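Local atomic coordinates of ochratoxinase (Aspergillus niger, PDB entry 4C5Z), a protein that hydrolyses ochratoxin A to ochratoxin alpha and L-phenylalanine, acting as a zinc-dependent homooctameric carboxypeptidase that favours C-terminal aromatic residues. Residues L28-K33 with Y387-I392; W66-H71 with T330-T335; G119-K124 with I196-K201; E159-Y164 with L179-G184; S289-F294 with A312-H317. All coordinates share one frame; numbering follows the deposited sequence.

In the fold
Contact 2 lies near the centre of the chain and holds zinc ligands; its chemistry is that of buried polar groups, a carboxylate and backbone amides. Contact 5 touches it and packs two outer helices of the barrel through apolar groups and a histidine ring. Contact 4 lies within the span that contact 3 closes, strand 179-181 leading into helix 185-198, and both meet neighbouring subunits: contact 3 is partly open and relies on a salt bridge, whereas contact 4 is buried and mostly apolar. Contact 1, about 42 Å from contact 4 between centres, is mostly buried: strand 26-31 and the turn after it meet strand 391-394 and the turn before it through apolar touches and one backbone bond.

Contact 1 (L28-K33 with Y387-I392); sequences LVISDK and YEADVI
Ala389 N donates to Lys33 O over 2.9 Å, close to straight at the hydrogen (162°); it is the one hydrogen bond joining the two segments. The acceptor lies just past the end of strand 26-31. The donor belongs to the residue at the centre of an inverse gamma turn, in which Asp390 N bonds to Glu388 O at 2.8 Å. The turn presents the Ala389 methyl to the other segment, with CB 3.2 Å from Lys33 O. Ile30 covers the same methyl with two branches: its CG2 comes to 3.9 Å from Ala389 CB, and CD1 follows at 4.2 Å. With CG1 of Ile30 beside the backbone N (chi1 -62°), CG2 is anti to that nitrogen and faces the alanine. Farther along, Leu28 and Val391 reach toward each other tip to tip, CD1 to CG2 at 4.2 Å, a light touch. Around this small apolar core, Leu61 of strand 60-67 packs on both Leu28 and Val391, and Trp415 of strand 411-416 on both Ile30 and Val391. Strand 26-31 runs antiparallel to strands 7-15 and 34-38, while strand 391-394 lies between strands 60-67 and 411-416.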
# COMPACT_ATOMS: atom_id res chain seq x y z
N LEU A 28 -62.44 -2.44 -1.88
CA LEU A 28 -61.27 -1.68 -2.33
C LEU A 28 -61.04 -2.04 -3.76
O LEU A 28 -61.13 -3.21 -4.13
CB LEU A 28 -60.02 -2.02 -1.50
CG LEU A 28 -58.63 -1.43 -1.87
CD1 LEU A 28 -57.71 -1.40 -0.65
CD2 LEU A 28 -57.90 -2.21 -2.96
N VAL A 29 -60.76 -1.03 -4.58
CA VAL A 29 -60.43 -1.26 -5.98
C VAL A 29 -58.98 -0.91 -6.20
O VAL A 29 -58.50 0.14 -5.77
CB VAL A 29 -61.28 -0.41 -6.94
CG1 VAL A 29 -60.98 -0.78 -8.40
CG2 VAL A 29 -62.75 -0.60 -6.64
N ILE A 30 -58.28 -1.81 -6.88
CA ILE A 30 -56.93 -1.55 -7.37
C ILE A 30 -57.00 -1.25 -8.84
O ILE A 30 -57.60 -2.00 -9.57
CB ILE A 30 -56.00 -2.74 -7.15
CG1 ILE A 30 -55.89 -3.01 -5.65
CG2 ILE A 30 -54.66 -2.45 -7.78
CD1 ILE A 30 -55.15 -4.27 -5.27
N SER A 31 -56.40 -0.14 -9.26
CA SER A 31 -56.16 0.08 -10.68
C SER A 31 -54.64 0.14 -10.92
O SER A 31 -53.99 1.09 -10.52
CB SER A 31 -56.85 1.36 -11.16
OG SER A 31 -56.67 1.52 -12.55
N ASP A 32 -54.11 -0.90 -11.56
CA ASP A 32 -52.67 -1.06 -11.86
C ASP A 32 -51.84 -1.12 -10.58
O ASP A 32 -51.86 -2.13 -9.91
CB ASP A 32 -52.17 0.00 -12.86
CG ASP A 32 -52.77 -0.19 -14.25
OD1 ASP A 32 -52.82 -1.35 -14.70
OD2 ASP A 32 -53.21 0.81 -14.89
N LYS A 33 -51.16 -0.03 -10.23
CA LYS A 33 -50.33 -0.00 -9.03
C LYS A 33 -50.94 0.75 -7.86
O LYS A 33 -50.43 0.67 -6.75
CB LYS A 33 -49.00 0.65 -9.36
CG LYS A 33 -48.27 0.03 -10.53
CD LYS A 33 -46.79 0.05 -10.19
CE LYS A 33 -45.97 -1.11 -10.77
NZ LYS A 33 -45.15 -0.64 -11.92
N TYR A 387 -53.13 5.99 -2.86
CA TYR A 387 -51.98 5.35 -2.21
C TYR A 387 -51.62 4.11 -2.96
O TYR A 387 -52.39 3.64 -3.79
CB TYR A 387 -52.26 5.03 -0.76
CG TYR A 387 -52.17 6.25 0.11
CD1 TYR A 387 -52.90 7.39 -0.19
CD2 TYR A 387 -51.37 6.25 1.23
CE1 TYR A 387 -52.81 8.51 0.61
CE2 TYR A 387 -51.28 7.36 2.03
CZ TYR A 387 -52.00 8.47 1.72
OH TYR A 387 -51.91 9.58 2.49
N GLU A 388 -50.43 3.62 -2.70
CA GLU A 388 -49.88 2.46 -3.38
C GLU A 388 -50.62 1.20 -2.98
O GLU A 388 -50.93 1.00 -1.81
CB GLU A 388 -48.40 2.29 -3.02
CG GLU A 388 -47.49 3.39 -3.49
CD GLU A 388 -46.30 2.83 -4.25
OE1 GLU A 388 -45.43 2.07 -3.68
OE2 GLU A 388 -46.24 3.19 -5.44
N ALA A 389 -50.84 0.33 -3.95
CA ALA A 389 -51.53 -0.95 -3.72
C ALA A 389 -50.71 -2.00 -3.01
O ALA A 389 -50.44 -3.05 -3.56
CB ALA A 389 -52.00 -1.52 -5.06
N ASP A 390 -50.32 -1.73 -1.78
CA ASP A 390 -49.69 -2.74 -0.94
C ASP A 390 -50.75 -3.18 0.05
O ASP A 390 -50.99 -2.50 1.05
CB ASP A 390 -48.44 -2.19 -0.20
CG ASP A 390 -47.30 -1.84 -1.12
OD1 ASP A 390 -47.44 -2.00 -2.35
OD2 ASP A 390 -46.26 -1.38 -0.61
N VAL A 391 -51.34 -4.33 -0.20
CA VAL A 391 -52.57 -4.72 0.48
C VAL A 391 -52.50 -6.15 0.93
O VAL A 391 -51.99 -6.99 0.19
CB VAL A 391 -53.78 -4.57 -0.47
CG1 VAL A 391 -55.05 -5.00 0.22
CG2 VAL A 391 -53.92 -3.12 -0.93
N ILE A 392 -52.98 -6.43 2.13
CA ILE A 392 -53.05 -7.84 2.55
C ILE A 392 -54.39 -8.22 3.12
O ILE A 392 -55.14 -7.38 3.62
CB ILE A 392 -51.98 -8.21 3.59
CG1 ILE A 392 -52.18 -7.44 4.90
CG2 ILE A 392 -50.59 -7.94 3.04
CD1 ILE A 392 -51.20 -7.86 5.96

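Contact 2 (W66-H71 with T330-T335); sequences WDCHMH and TIALGT
The carboxylate of Asp67 is the flat group that meets Thr335 here, and its two oxygens are used differently. Thr335 OG1 donates to Asp67 OD2 at 2.7 Å, arriving from above the carboxylate plane, 36° out of it. Asp67 OD1 is met nearly along its C-O bond by His69 N at 2.8 Å, an Asx turn, and takes a weak second bond from Thr335 N at 3.3 Å. With CG anti to the backbone N (chi1 -171°), the carboxylate is directed to where it can take these bonds. Gly334 CA fits against the same group, 3.2 Å from Asp67 OD1. One residue on, Cys68 N donates to Leu333 O at 2.8 Å, while Cys68 SG rests 4.0 Å from Ala332 CB. A water accepts from Leu333 N at 3.1 Å and lies 3.0 Å from Trp66 O, a probable acceptor. The indole of Trp66 meets the ring of Tyr137, the planes nearly parallel. This joins the first and last strands of a TIM barrel at the mouth of an amidohydrolase active site: His69 and His71, an HxH motif, bind a zinc ion, and Asp336, an active-site residue, follows Thr335 directly and bonds to His71.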
# COMPACT_ATOMS: atom_id res chain seq x y z
N TRP A 66 -45.17 -2.98 7.62
CA TRP A 66 -43.79 -2.54 7.64
C TRP A 66 -43.07 -3.10 8.86
O TRP A 66 -43.60 -3.12 9.97
CB TRP A 66 -43.75 -1.02 7.75
CG TRP A 66 -44.02 -0.32 6.51
CD1 TRP A 66 -45.16 -0.37 5.80
CD2 TRP A 66 -43.15 0.58 5.83
NE1 TRP A 66 -45.06 0.44 4.70
CE2 TRP A 66 -43.83 1.02 4.69
CE3 TRP A 66 -41.86 1.06 6.08
CZ2 TRP A 66 -43.26 1.93 3.79
CZ3 TRP A 66 -41.29 1.94 5.18
CH2 TRP A 66 -41.99 2.37 4.06
N ASP A 67 -41.81 -3.48 8.67
CA ASP A 67 -40.89 -3.48 9.81
C ASP A 67 -39.84 -2.42 9.57
O ASP A 67 -39.16 -2.46 8.60
CB ASP A 67 -40.23 -4.84 10.05
CG ASP A 67 -39.44 -4.88 11.34
OD1 ASP A 67 -38.45 -4.13 11.49
OD2 ASP A 67 -39.82 -5.64 12.24
N CYS A 68 -39.72 -1.49 10.50
CA CYS A 68 -38.84 -0.34 10.31
C CYS A 68 -37.43 -0.50 10.86
O CYS A 68 -36.69 0.47 10.91
CB CYS A 68 -39.49 0.88 10.93
SG CYS A 68 -41.00 1.33 10.05
N HIS A 69 -37.05 -1.71 11.25
CA HIS A 69 -35.71 -1.91 11.79
C HIS A 69 -35.28 -3.33 11.51
O HIS A 69 -35.43 -4.21 12.36
CB HIS A 69 -35.67 -1.59 13.27
CG HIS A 69 -34.30 -1.63 13.86
ND1 HIS A 69 -34.00 -0.99 15.04
CD2 HIS A 69 -33.16 -2.22 13.44
CE1 HIS A 69 -32.72 -1.18 15.32
NE2 HIS A 69 -32.18 -1.93 14.37
N MET A 70 -34.73 -3.55 10.33
CA MET A 70 -34.28 -4.86 9.94
C MET A 70 -32.80 -4.76 9.70
O MET A 70 -32.29 -3.67 9.57
CB MET A 70 -35.00 -5.24 8.67
CG MET A 70 -36.51 -5.32 8.82
SD MET A 70 -36.98 -6.54 10.06
CE MET A 70 -36.51 -8.02 9.14
N HIS A 71 -32.10 -5.90 9.66
CA HIS A 71 -30.70 -5.94 9.23
C HIS A 71 -30.52 -7.01 8.18
O HIS A 71 -30.83 -8.17 8.39
CB HIS A 71 -29.72 -6.10 10.41
CG HIS A 71 -29.88 -7.37 11.20
ND1 HIS A 71 -30.43 -7.40 12.47
CD2 HIS A 71 -29.52 -8.65 10.92
CE1 HIS A 71 -30.44 -8.64 12.92
NE2 HIS A 71 -29.89 -9.42 12.00
N THR A 330 -45.32 10.09 17.93
CA THR A 330 -45.59 9.28 16.74
C THR A 330 -44.65 8.07 16.72
O THR A 330 -43.42 8.21 16.82
CB THR A 330 -45.39 10.09 15.44
OG1 THR A 330 -46.26 11.21 15.44
CG2 THR A 330 -45.68 9.24 14.23
N ILE A 331 -45.25 6.88 16.57
CA ILE A 331 -44.54 5.61 16.72
C ILE A 331 -44.69 4.66 15.54
O ILE A 331 -45.77 4.54 14.97
CB ILE A 331 -45.03 4.92 18.01
CG1 ILE A 331 -44.70 5.85 19.20
CG2 ILE A 331 -44.42 3.54 18.19
CD1 ILE A 331 -45.45 5.51 20.45
N ALA A 332 -43.58 4.00 15.19
CA ALA A 332 -43.60 2.89 14.25
C ALA A 332 -42.91 1.70 14.89
O ALA A 332 -42.31 1.84 15.96
CB ALA A 332 -42.93 3.25 12.93
N LEU A 333 -42.99 0.54 14.21
CA LEU A 333 -42.51 -0.71 14.76
C LEU A 333 -41.35 -1.27 13.99
O LEU A 333 -41.34 -1.24 12.75
CB LEU A 333 -43.62 -1.77 14.76
CG LEU A 333 -44.90 -1.40 15.51
CD1 LEU A 333 -45.80 -2.63 15.58
CD2 LEU A 333 -44.61 -0.83 16.89
N GLY A 334 -40.42 -1.85 14.74
CA GLY A 334 -39.30 -2.60 14.18
C GLY A 334 -38.79 -3.57 15.22
O GLY A 334 -39.13 -3.45 16.39
N THR A 335 -37.94 -4.49 14.78
CA THR A 335 -37.53 -5.61 15.60
C THR A 335 -36.04 -5.89 15.63
O THR A 335 -35.60 -6.69 16.45
CB THR A 335 -38.20 -6.90 15.08
OG1 THR A 335 -38.00 -7.02 13.68
CG2 THR A 335 -39.68 -6.85 15.32
O HOH W 1 -43.53 -0.45 11.32

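Contact 3 (G119-K124 with I196-K201); sequences GCEVAK and IRRGAK
Cys120 faces the end of helix 185-198: its CB lies 3.3 Å from Arg198 O, and its SG lodges against the chain just beyond, 3.3 Å from Ala200 N and 4.2 Å from Ala200 CB. That close approach falls where Gly199, with positive phi, ends the helix in a Schellman motif. Glu121 comes next and carries the polar part. Its chain bends at chi2 (73°), bringing the carboxylate round to Arg198, which grips it side-on with NE and NH2, one nitrogen to each oxygen. NE to OE2 is 2.8 Å and almost straight (170°), on the syn side, with OE2 in the guanidinium plane. NH2 to OE1 is 2.9 Å, but this oxygen is met from well above the carboxylate plane, because the two flat groups are turned 37° apart. Lys124 NZ joins weakly through a water that donates to Arg198 O and, weakly, to Glu121 OE2. On the other flank of the guanidinium, NH1 bonds to Gly177 O and Gln195 OE1. The backbone O of Glu121 accepts from Ser92 OG of a neighbouring subunit. The two-pronged grip fixes the rotation of both groups, and the paired charges probably stabilise each other in their ionised forms.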
# COMPACT_ATOMS: atom_id res chain seq x y z
N GLY A 119 -29.20 -4.38 1.98
CA GLY A 119 -30.50 -4.07 1.42
C GLY A 119 -30.41 -3.46 0.03
O GLY A 119 -31.16 -3.84 -0.87
N CYS A 120 -29.49 -2.52 -0.14
CA CYS A 120 -29.32 -1.89 -1.43
C CYS A 120 -28.99 -2.93 -2.49
O CYS A 120 -29.57 -2.92 -3.58
CB CYS A 120 -28.23 -0.82 -1.35
SG CYS A 120 -28.67 0.59 -0.28
N GLU A 121 -28.08 -3.84 -2.15
CA GLU A 121 -27.56 -4.79 -3.12
C GLU A 121 -28.61 -5.85 -3.44
O GLU A 121 -28.75 -6.28 -4.57
CB GLU A 121 -26.24 -5.39 -2.64
CG GLU A 121 -25.07 -4.39 -2.67
CD GLU A 121 -25.09 -3.32 -1.59
OE1 GLU A 121 -25.65 -3.56 -0.50
OE2 GLU A 121 -24.53 -2.22 -1.84
N VAL A 122 -29.38 -6.24 -2.44
CA VAL A 122 -30.40 -7.26 -2.63
C VAL A 122 -31.65 -6.68 -3.32
O VAL A 122 -32.32 -7.36 -4.09
CB VAL A 122 -30.70 -7.99 -1.29
CG1 VAL A 122 -31.95 -8.85 -1.38
CG2 VAL A 122 -29.49 -8.82 -0.86
N ALA A 123 -31.94 -5.41 -3.08
CA ALA A 123 -33.11 -4.82 -3.71
C ALA A 123 -32.96 -4.82 -5.22
O ALA A 123 -33.95 -4.83 -5.95
CB ALA A 123 -33.35 -3.42 -3.18
N LYS A 124 -31.73 -4.82 -5.70
CA LYS A 124 -31.51 -4.87 -7.14
C LYS A 124 -32.09 -6.12 -7.75
O LYS A 124 -32.61 -6.07 -8.87
CB LYS A 124 -30.01 -4.78 -7.47
CG LYS A 124 -29.40 -3.41 -7.25
CD LYS A 124 -27.91 -3.44 -7.56
CE LYS A 124 -27.43 -2.18 -8.27
NZ LYS A 124 -26.69 -1.31 -7.31
N ILE A 196 -25.36 6.48 -0.04
CA ILE A 196 -26.09 7.02 -1.18
C ILE A 196 -25.59 6.42 -2.51
O ILE A 196 -26.38 6.04 -3.37
CB ILE A 196 -26.03 8.57 -1.21
CG1 ILE A 196 -26.53 9.23 0.08
CG2 ILE A 196 -26.71 9.12 -2.46
CD1 ILE A 196 -27.97 8.98 0.42
N ARG A 197 -24.29 6.26 -2.67
CA ARG A 197 -23.72 5.64 -3.88
C ARG A 197 -24.35 4.27 -4.18
O ARG A 197 -24.58 3.90 -5.36
CB ARG A 197 -22.23 5.47 -3.73
CG ARG A 197 -21.51 5.14 -5.03
CD ARG A 197 -20.00 5.11 -4.81
NE ARG A 197 -19.33 5.22 -6.07
CZ ARG A 197 -19.14 4.20 -6.89
NH1 ARG A 197 -19.51 2.97 -6.58
NH2 ARG A 197 -18.54 4.41 -8.04
N ARG A 198 -24.66 3.53 -3.11
CA ARG A 198 -25.25 2.20 -3.25
C ARG A 198 -26.75 2.29 -3.46
O ARG A 198 -27.37 1.29 -3.73
CB ARG A 198 -24.99 1.37 -1.99
CG ARG A 198 -23.54 1.32 -1.57
CD ARG A 198 -23.37 0.95 -0.13
NE ARG A 198 -23.65 -0.46 0.11
CZ ARG A 198 -23.51 -1.06 1.29
NH1 ARG A 198 -23.05 -0.39 2.34
NH2 ARG A 198 -23.79 -2.35 1.41
N GLY A 199 -27.35 3.46 -3.32
CA GLY A 199 -28.80 3.56 -3.41
C GLY A 199 -29.46 3.55 -2.05
O GLY A 199 -30.66 3.30 -1.95
N ALA A 200 -28.72 3.85 -0.98
CA ALA A 200 -29.35 4.00 0.34
C ALA A 200 -30.51 4.99 0.34
O ALA A 200 -30.41 6.08 -0.19
CB ALA A 200 -28.34 4.42 1.39
N LYS A 201 -31.60 4.61 0.96
CA LYS A 201 -32.77 5.47 1.05
C LYS A 201 -33.00 6.00 2.45
O LYS A 201 -34.01 6.66 2.72
CB LYS A 201 -33.99 4.75 0.49
CG LYS A 201 -33.96 4.75 -1.03
CD LYS A 201 -35.17 4.09 -1.64
CE LYS A 201 -35.39 4.49 -3.09
NZ LYS A 201 -36.77 4.07 -3.46
O HOH W 2 -26.44 -0.99 -4.17

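Contact 4 (E159-Y164 with L179-G184); sequences EVLGSY and LCIADG
Ile181 is the bump that fills the hollow on the side of helix 157-164, using its two branches separately. With CG1 beside the backbone N (chi1 -85°) and CG2 anti to it, CD1 presses on Val160 CG1 at 3.4 Å, a tight fit, while CG2 drops into the fork of Leu161, 3.8 Å from CG and about equally far from both methyls. Both leucine and valine cross the isoleucine at about a right angle. The second protrusion comes from the helix: the ring of Tyr164 swings out beside strand 179-181 and is covered on one face by Leu179. Leu179 CB lies over that face, offset toward the rim, and its CD2 meets Tyr164 CD2 at 3.5 Å, while Ser163 CB covers the centre of the opposite face, 3.7 Å above the plane. Tyr164 CD1 also lies 3.3 Å from Leu179 O. The backbone locks the same corner: Ile181 N donates to Tyr164 O at 2.9 Å, nearly straight (168°), and Cys180 CA makes a CA-H...O contact to the same oxygen at 3.3 Å. Helix and strand axes approach to 7.6 Å, at 110° between their directions. Beyond the strand, Asp183 makes salt bridges to Arg190 and Arg193 of a neighbouring subunit. Within the chain this is the helix-to-strand packing of a beta-alpha-beta unit, in which strand 142-144 runs parallel to strand 179-181.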
# COMPACT_ATOMS: atom_id res chain seq x y z
N GLU A 159 -7.92 -4.37 11.13
CA GLU A 159 -8.72 -5.27 10.30
C GLU A 159 -10.08 -4.66 10.06
O GLU A 159 -10.63 -4.73 8.96
CB GLU A 159 -8.86 -6.65 10.96
CG GLU A 159 -7.63 -7.54 10.85
CD GLU A 159 -6.43 -7.13 11.71
OE1 GLU A 159 -6.57 -6.25 12.57
OE2 GLU A 159 -5.31 -7.69 11.55
N VAL A 160 -10.59 -4.00 11.08
CA VAL A 160 -11.92 -3.43 11.00
C VAL A 160 -11.95 -2.18 10.13
O VAL A 160 -12.81 -2.07 9.27
CB VAL A 160 -12.50 -3.14 12.40
CG1 VAL A 160 -13.90 -2.54 12.29
CG2 VAL A 160 -12.51 -4.43 13.21
N LEU A 161 -11.04 -1.25 10.35
CA LEU A 161 -11.00 -0.06 9.50
C LEU A 161 -10.51 -0.37 8.10
O LEU A 161 -10.87 0.31 7.15
CB LEU A 161 -10.18 1.06 10.11
CG LEU A 161 -11.00 1.91 11.09
CD1 LEU A 161 -11.07 1.21 12.45
CD2 LEU A 161 -10.40 3.30 11.21
N GLY A 162 -9.69 -1.41 7.95
CA GLY A 162 -9.33 -1.82 6.60
C GLY A 162 -10.56 -2.23 5.79
O GLY A 162 -10.68 -1.96 4.59
N SER A 163 -11.47 -2.91 6.48
CA SER A 163 -12.62 -3.46 5.83
C SER A 163 -13.63 -2.39 5.62
O SER A 163 -14.25 -2.36 4.58
CB SER A 163 -13.25 -4.58 6.67
OG SER A 163 -12.61 -5.81 6.46
N TYR A 164 -13.81 -1.50 6.60
CA TYR A 164 -14.99 -0.66 6.67
C TYR A 164 -14.75 0.85 6.82
O TYR A 164 -15.69 1.62 7.02
CB TYR A 164 -15.81 -1.14 7.87
CG TYR A 164 -16.30 -2.56 7.80
CD1 TYR A 164 -16.89 -3.07 6.66
CD2 TYR A 164 -16.24 -3.38 8.90
CE1 TYR A 164 -17.38 -4.37 6.60
CE2 TYR A 164 -16.72 -4.69 8.84
CZ TYR A 164 -17.29 -5.17 7.69
OH TYR A 164 -17.80 -6.44 7.63
N LEU A 179 -21.26 -2.14 7.55
CA LEU A 179 -20.79 -1.19 8.52
C LEU A 179 -19.79 -0.24 7.85
O LEU A 179 -19.04 -0.63 6.93
CB LEU A 179 -20.16 -1.97 9.65
CG LEU A 179 -19.21 -1.25 10.58
CD1 LEU A 179 -19.98 -0.33 11.53
CD2 LEU A 179 -18.41 -2.30 11.36
N CYS A 180 -19.80 0.99 8.33
CA CYS A 180 -18.90 2.02 7.86
C CYS A 180 -18.40 2.78 9.06
O CYS A 180 -19.20 3.28 9.84
CB CYS A 180 -19.65 2.94 6.94
SG CYS A 180 -18.61 4.22 6.29
N ILE A 181 -17.09 2.85 9.22
CA ILE A 181 -16.47 3.53 10.33
C ILE A 181 -15.77 4.78 9.84
O ILE A 181 -14.97 4.74 8.92
CB ILE A 181 -15.49 2.58 11.04
CG1 ILE A 181 -16.27 1.76 12.04
CG2 ILE A 181 -14.40 3.32 11.81
CD1 ILE A 181 -15.69 0.40 12.13
N ALA A 182 -16.07 5.89 10.50
CA ALA A 182 -15.65 7.19 10.05
C ALA A 182 -15.43 8.02 11.27
O ALA A 182 -16.26 7.99 12.17
CB ALA A 182 -16.70 7.81 9.15
N ASP A 183 -14.31 8.75 11.31
CA ASP A 183 -14.00 9.60 12.43
C ASP A 183 -13.64 10.95 11.91
O ASP A 183 -12.73 11.07 11.09
CB ASP A 183 -12.83 9.02 13.22
CG ASP A 183 -13.15 7.65 13.81
OD1 ASP A 183 -14.09 7.52 14.63
OD2 ASP A 183 -12.43 6.69 13.44
N GLY A 184 -14.34 11.98 12.39
CA GLY A 184 -14.07 13.34 11.99
C GLY A 184 -15.01 13.81 10.92
O GLY A 184 -15.57 13.03 10.20

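Contact 5 (S289-F294 with A312-H317); sequences SVIEIF and ALADSH
Ile291 meets Ala314 and His317 with different branches, and its torsions sort them. CG2, anti to the backbone N, touches Ala314 CB at 3.4 Å, tight for two methyls and set at the point where the backbones come nearest, 6.1 Å between the CA atoms of Ile291 and Ala314. The other branch bends at chi2 (59°) and lays CD1 over the imidazole of His317, 3.9 Å from the ring centroid and almost on its normal, a CH-pi contact. His317 offers this face because its CG is anti to its own backbone N (chi1 180°), which carries the ring out toward the other helix. Phe294 is poorly ordered; as modelled, its CG lies between the backbone N and the carbonyl carbon (chi1 66°), and the ring folds back over its own helix, with Ile291 O 3.6 Å above its plane and over its centre. Phe294 CZ comes to 4.3 Å from Leu313 CD2, obliquely, but given the disorder this end is less certain. The two helices run roughly antiparallel, axes 10.4 Å apart. Ile291 also lies close to His265, a zinc ligand. His317 is held at both nitrogens, NE2 on Ala286 O and ND1 with Arg288 NH1, a pattern consistent with a neutral ring and one that holds the ring in place, so that its pi face is presented to Ile291 CD1.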
# COMPACT_ATOMS: atom_id res chain seq x y z
N SER A 289 -38.55 -6.01 20.77
CA SER A 289 -38.22 -7.43 20.61
C SER A 289 -36.79 -7.73 21.04
O SER A 289 -36.51 -8.74 21.67
CB SER A 289 -38.49 -7.90 19.19
OG SER A 289 -39.87 -7.78 18.83
N VAL A 290 -35.88 -6.81 20.76
CA VAL A 290 -34.49 -6.98 21.16
C VAL A 290 -34.38 -7.07 22.67
O VAL A 290 -33.62 -7.91 23.18
CB VAL A 290 -33.59 -5.82 20.67
CG1 VAL A 290 -32.16 -5.98 21.19
CG2 VAL A 290 -33.55 -5.74 19.16
N ILE A 291 -35.07 -6.20 23.40
CA ILE A 291 -34.99 -6.27 24.85
C ILE A 291 -35.57 -7.62 25.29
O ILE A 291 -34.99 -8.31 26.13
CB ILE A 291 -35.71 -5.10 25.57
CG1 ILE A 291 -34.87 -3.81 25.56
CG2 ILE A 291 -35.91 -5.42 27.04
CD1 ILE A 291 -34.50 -3.27 24.19
N GLU A 292 -36.70 -8.01 24.70
CA GLU A 292 -37.40 -9.21 25.16
C GLU A 292 -36.56 -10.46 25.01
O GLU A 292 -36.71 -11.39 25.82
CB GLU A 292 -38.76 -9.40 24.49
CG GLU A 292 -39.78 -8.29 24.80
CD GLU A 292 -40.26 -8.24 26.25
OE1 GLU A 292 -40.24 -9.27 26.94
OE2 GLU A 292 -40.63 -7.15 26.70
N ILE A 293 -35.67 -10.49 24.01
CA ILE A 293 -34.80 -11.66 23.78
C ILE A 293 -33.93 -11.96 24.98
O ILE A 293 -33.88 -13.10 25.47
CB ILE A 293 -33.91 -11.51 22.54
CG1 ILE A 293 -34.75 -11.67 21.27
CG2 ILE A 293 -32.79 -12.55 22.57
CD1 ILE A 293 -34.09 -11.14 20.03
N PHE A 294 -33.22 -10.94 25.45
CA PHE A 294 -32.32 -11.16 26.58
C PHE A 294 -33.01 -11.15 27.96
O PHE A 294 -32.38 -11.51 28.97
CB PHE A 294 -31.07 -10.24 26.51
CG PHE A 294 -31.34 -8.75 26.66
CD1 PHE A 294 -31.83 -8.21 27.86
CD2 PHE A 294 -31.01 -7.87 25.61
CE1 PHE A 294 -32.04 -6.83 28.00
CE2 PHE A 294 -31.22 -6.50 25.75
CZ PHE A 294 -31.74 -5.98 26.94
N ALA A 312 -32.34 -3.23 34.47
CA ALA A 312 -32.42 -1.77 34.65
C ALA A 312 -32.63 -1.04 33.33
O ALA A 312 -33.48 -0.17 33.26
CB ALA A 312 -31.18 -1.23 35.35
N LEU A 313 -31.88 -1.43 32.30
CA LEU A 313 -32.11 -0.90 30.94
C LEU A 313 -33.47 -1.32 30.37
O LEU A 313 -34.19 -0.50 29.81
CB LEU A 313 -31.02 -1.36 29.96
CG LEU A 313 -31.26 -0.94 28.48
CD1 LEU A 313 -30.82 0.48 28.24
CD2 LEU A 313 -30.54 -1.86 27.51
N ALA A 314 -33.81 -2.60 30.51
CA ALA A 314 -35.09 -3.12 30.04
C ALA A 314 -36.26 -2.38 30.70
O ALA A 314 -37.21 -2.04 30.04
CB ALA A 314 -35.20 -4.61 30.29
N ASP A 315 -36.16 -2.14 32.00
CA ASP A 315 -37.20 -1.44 32.73
C ASP A 315 -37.33 -0.02 32.25
O ASP A 315 -38.44 0.46 32.04
CB ASP A 315 -36.93 -1.45 34.23
CG ASP A 315 -37.14 -2.83 34.85
OD1 ASP A 315 -38.00 -3.58 34.34
OD2 ASP A 315 -36.44 -3.18 35.84
N SER A 316 -36.20 0.64 32.02
CA SER A 316 -36.21 1.99 31.47
C SER A 316 -36.80 1.99 30.11
O SER A 316 -37.60 2.83 29.78
CB SER A 316 -34.80 2.54 31.28
OG SER A 316 -34.12 2.51 32.49
N HIS A 317 -36.36 1.06 29.28
CA HIS A 317 -36.84 1.02 27.93
C HIS A 317 -38.34 0.89 27.93
O HIS A 317 -38.99 1.46 27.08
CB HIS A 317 -36.21 -0.14 27.19
CG HIS A 317 -36.66 -0.25 25.77
ND1 HIS A 317 -37.82 -0.88 25.41
CD2 HIS A 317 -36.10 0.18 24.62
CE1 HIS A 317 -37.97 -0.82 24.10
NE2 HIS A 317 -36.93 -0.19 23.60